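Local coordinates for protein KLLA0F12672p (Kluyveromyces lactis, PDB 4M3O) that probably dephosphorylates the C-terminal domain repeats of RNA polymerase II as the phosphatase Rtr1, represented here by its zinc-binding N-terminal domain, at residues A[20-23]-A[24-28]; A[136-140]-A[141-145]. All coordinates share one frame; numbering follows the deposited sequence.

Contact 1. Residues A[20-23]-A[24-28]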
# COMPACT_ATOMS: atom_id res chain seq x y z
N ARG A 20 -13.70 -9.14 17.97
CA ARG A 20 -12.51 -9.24 18.75
C ARG A 20 -11.55 -10.20 18.12
O ARG A 20 -10.41 -10.23 18.45
CB ARG A 20 -12.79 -9.60 20.19
CG ARG A 20 -13.73 -10.73 20.42
CD ARG A 20 -14.42 -10.53 21.76
NE ARG A 20 -13.58 -10.94 22.85
CZ ARG A 20 -13.26 -12.19 23.10
NH1 ARG A 20 -13.72 -13.16 22.35
NH2 ARG A 20 -12.47 -12.48 24.10
N GLN A 21 -12.07 -10.98 17.21
CA GLN A 21 -11.27 -11.86 16.37
C GLN A 21 -11.79 -11.91 14.94
O GLN A 21 -12.99 -11.83 14.70
CB GLN A 21 -11.18 -13.25 16.92
CG GLN A 21 -10.30 -13.28 18.15
CD GLN A 21 -9.90 -14.68 18.47
OE1 GLN A 21 -10.68 -15.61 18.27
NE2 GLN A 21 -8.67 -14.86 18.96
N LEU A 22 -10.86 -12.05 14.02
CA LEU A 22 -11.20 -12.18 12.61
C LEU A 22 -10.93 -13.58 12.12
O LEU A 22 -9.94 -14.23 12.54
CB LEU A 22 -10.35 -11.21 11.80
CG LEU A 22 -10.58 -9.77 12.08
CD1 LEU A 22 -9.63 -8.93 11.23
CD2 LEU A 22 -12.04 -9.39 11.81
N THR A 23 -11.77 -14.05 11.21
CA THR A 23 -11.47 -15.26 10.47
C THR A 23 -10.45 -14.93 9.36
O THR A 23 -10.23 -13.74 8.99
CB THR A 23 -12.71 -15.85 9.77
OG1 THR A 23 -13.17 -14.96 8.76
CG2 THR A 23 -13.92 -16.14 10.77
N ILE A 24 -9.88 -15.98 8.81
CA ILE A 24 -9.00 -15.92 7.66
C ILE A 24 -9.68 -15.28 6.48
O ILE A 24 -9.08 -14.46 5.78
CB ILE A 24 -8.41 -17.32 7.30
CG1 ILE A 24 -7.63 -17.92 8.51
CG2 ILE A 24 -7.38 -17.16 6.16
CD1 ILE A 24 -7.68 -19.44 8.70
N ARG A 25 -10.96 -15.57 6.26
CA ARG A 25 -11.66 -14.94 5.13
C ARG A 25 -11.86 -13.46 5.29
O ARG A 25 -11.90 -12.75 4.29
CB ARG A 25 -13.06 -15.52 4.88
CG ARG A 25 -13.04 -16.91 4.30
CD ARG A 25 -12.69 -16.88 2.81
NE ARG A 25 -11.79 -17.95 2.42
CZ ARG A 25 -12.10 -19.22 2.36
NH1 ARG A 25 -13.34 -19.66 2.66
NH2 ARG A 25 -11.19 -20.07 1.96
N GLU A 26 -12.10 -13.01 6.53
CA GLU A 26 -12.36 -11.61 6.79
C GLU A 26 -11.04 -10.85 6.62
O GLU A 26 -11.05 -9.79 6.11
CB GLU A 26 -12.93 -11.42 8.19
CG GLU A 26 -14.37 -11.92 8.33
CD GLU A 26 -14.82 -12.08 9.78
OE1 GLU A 26 -16.02 -11.84 10.03
OE2 GLU A 26 -14.00 -12.44 10.66
N VAL A 27 -9.93 -11.41 7.07
CA VAL A 27 -8.59 -10.84 6.86
C VAL A 27 -8.29 -10.69 5.36
O VAL A 27 -7.85 -9.64 4.88
CB VAL A 27 -7.50 -11.70 7.51
CG1 VAL A 27 -6.13 -11.24 7.05
CG2 VAL A 27 -7.55 -11.61 9.03
N GLU A 28 -8.55 -11.76 4.60
CA GLU A 28 -8.38 -11.67 3.14
C GLU A 28 -9.28 -10.58 2.53
O GLU A 28 -8.91 -9.95 1.53
CB GLU A 28 -8.68 -13.02 2.48
CG GLU A 28 -7.69 -14.11 2.87
CD GLU A 28 -8.13 -15.54 2.41
OE1 GLU A 28 -9.30 -15.73 1.95
OE2 GLU A 28 -7.30 -16.49 2.52

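Contact 2. Residues A[136-140]-A[141-145]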
# COMPACT_ATOMS: atom_id res chain seq x y z
N VAL A 136 -2.17 -9.50 15.79
CA VAL A 136 -3.32 -9.51 16.72
C VAL A 136 -3.91 -8.11 16.86
O VAL A 136 -3.22 -7.14 17.18
CB VAL A 136 -2.99 -10.09 18.13
CG1 VAL A 136 -2.08 -11.33 18.02
CG2 VAL A 136 -2.40 -9.02 19.04
N GLY A 137 -5.20 -8.02 16.60
CA GLY A 137 -5.93 -6.76 16.73
C GLY A 137 -5.54 -5.69 15.73
O GLY A 137 -5.87 -4.58 15.97
N VAL A 138 -4.95 -6.03 14.56
CA VAL A 138 -4.63 -4.97 13.55
C VAL A 138 -5.82 -4.24 13.01
O VAL A 138 -5.67 -3.20 12.42
CB VAL A 138 -3.99 -5.41 12.19
CG1 VAL A 138 -2.58 -4.93 12.03
CG2 VAL A 138 -4.29 -6.85 11.75
N HIS A 139 -6.96 -4.90 12.99
CA HIS A 139 -8.20 -4.23 12.57
C HIS A 139 -8.75 -3.19 13.55
O HIS A 139 -9.71 -2.50 13.21
CB HIS A 139 -9.30 -5.26 12.33
CG HIS A 139 -9.58 -6.11 13.52
ND1 HIS A 139 -10.80 -6.13 14.15
CD2 HIS A 139 -8.79 -6.98 14.19
CE1 HIS A 139 -10.74 -6.97 15.17
NE2 HIS A 139 -9.54 -7.50 15.20
N LEU A 140 -8.17 -3.09 14.75
CA LEU A 140 -8.76 -2.27 15.83
C LEU A 140 -8.19 -0.88 15.87
O LEU A 140 -7.00 -0.69 15.62
CB LEU A 140 -8.50 -2.92 17.19
CG LEU A 140 -9.10 -4.32 17.28
CD1 LEU A 140 -8.73 -5.09 18.53
CD2 LEU A 140 -10.59 -4.20 17.17
N ASP A 141 -9.03 0.07 16.25
CA ASP A 141 -8.58 1.45 16.43
C ASP A 141 -7.47 1.62 17.47
O ASP A 141 -6.66 2.50 17.33
CB ASP A 141 -9.76 2.37 16.75
CG ASP A 141 -10.68 2.55 15.54
OD1 ASP A 141 -11.92 2.39 15.66
OD2 ASP A 141 -10.16 2.81 14.45
N ASP A 142 -7.36 0.72 18.43
CA ASP A 142 -6.27 0.79 19.42
C ASP A 142 -4.97 0.05 19.08
O ASP A 142 -4.05 0.01 19.90
CB ASP A 142 -6.78 0.28 20.79
CG ASP A 142 -7.27 -1.16 20.74
OD1 ASP A 142 -6.51 -2.07 21.13
OD2 ASP A 142 -8.42 -1.37 20.29
N TYR A 143 -4.84 -0.54 17.90
CA TYR A 143 -3.61 -1.28 17.58
C TYR A 143 -2.35 -0.40 17.60
O TYR A 143 -2.36 0.73 17.13
CB TYR A 143 -3.75 -1.91 16.22
CG TYR A 143 -2.55 -2.67 15.74
CD1 TYR A 143 -2.31 -3.97 16.16
CD2 TYR A 143 -1.66 -2.08 14.80
CE1 TYR A 143 -1.22 -4.70 15.68
CE2 TYR A 143 -0.52 -2.78 14.34
CZ TYR A 143 -0.32 -4.09 14.76
OH TYR A 143 0.74 -4.83 14.30
N GLU A 144 -1.27 -0.95 18.14
CA GLU A 144 0.01 -0.25 18.22
C GLU A 144 1.03 -1.01 17.40
O GLU A 144 1.35 -2.15 17.73
CB GLU A 144 0.49 -0.18 19.67
CG GLU A 144 1.60 0.84 19.89
CD GLU A 144 2.51 0.48 21.04
OE1 GLU A 144 1.99 0.08 22.12
OE2 GLU A 144 3.75 0.60 20.86
N PRO A 145 1.53 -0.39 16.35
CA PRO A 145 2.54 -1.01 15.50
C PRO A 145 3.81 -1.20 16.28
O PRO A 145 4.07 -0.49 17.19
CB PRO A 145 2.78 0.03 14.44
CG PRO A 145 1.64 0.94 14.49
CD PRO A 145 1.08 0.89 15.85

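Contact 1. Residues A[20-23]-A[24-28]
T23 OG1 stands between its own backbone N and carbonyl carbon (chi1 65°), and E26 turns CG beside its backbone N (chi1 -72°) and runs extended beyond it. These torsions close a capping box at the start of helix 24-40, with T23 as N-cap. E26 N gives its hydrogen to T23 OG1 at 3.1 Å. In return T23 N donates to E26 OE2 at 2.8 Å. That bond is nearly straight, 171° at the hydrogen, and meets OE2 on its anti side, a little out of the carboxylate plane. T23 OG1 also donates weakly to E26 OE2 at 3.3 Å. An alanine in place of E26 would probably leave T23 N without its carboxylate mate, T23 OG1 without its weak second partner and the N-cap residue less firmly held. The first helical bond follows, from V27 N to T23 O at 3.0 Å. Within the first turns of the helix, R25 NE makes a weak salt bridge to E28 OE1. Y16 and H19 touch E26, and L132 touches V27. Beside the box, L22 crosses V27 at about a right angle in an apolar touch, with V27 CG2 lying 4.0 Å from L22 CB.

Contact 2. Residues A[136-140]-A[141-145]
Y143 packs its ring against V138, with V138 CG1 over one face, 3.8 Å from the ring centroid and 15° off the ring normal. This CH-pi contact belongs to a loop of two successive type I beta turns, G137 to L140 and L140 to Y143, which share L140. The methyl sits toward the rim, and V138 CG1 comes to 3.6 Å from Y143 CZ. V138 CA lies over a ring face as well, 3.6 Å from Y143 CD1. With CG anti to the backbone N (chi1 178°), Y143 carries its ring back along V138, and the two side chains point the same way. V136 O meets the ring edge, 3.5 Å from Y143 CD1. The second turn is closed by Y143 N donating to L140 O at 3.1 Å, straight at the hydrogen (169°). G137 has a positive phi, and a CB there would crowd L140 CD1. L140 and D142 lie side by side, and D142 OD2 reaches L140 CB at 3.5 Å.

The solvent side is looser. D141 and D142 are exposed, and D141 OD2 has only a long, weak ion pair with K9 of helix 5-13. R54, just past helix 46-52, touches V138 and Y143. H139 ND1 is hydrogen-bonded to Y16 O, tying this loop after helix 114-125 to the chain between helices 5-13 and 24-40.

Contacts 1 and 2 are both local, and both lie away from the zinc site. Their centres are about 13 Å apart, on the same side of the chain's centre. Contact 1 is a surface contact without a buried residue. Contact 2 is partly buried, with V138 and H139 inside. The first starts helix 24-40 with polar bonds and a carboxylate. The second shapes a helix-free loop with backbone turns and an aromatic face. They hold different elements but meet directly: L22 CD1 packs against H139 CG at 3.6 Å. H19 also touches both E26 and H139, so the loop that supplies the first half of contact 1 also packs on contact 2.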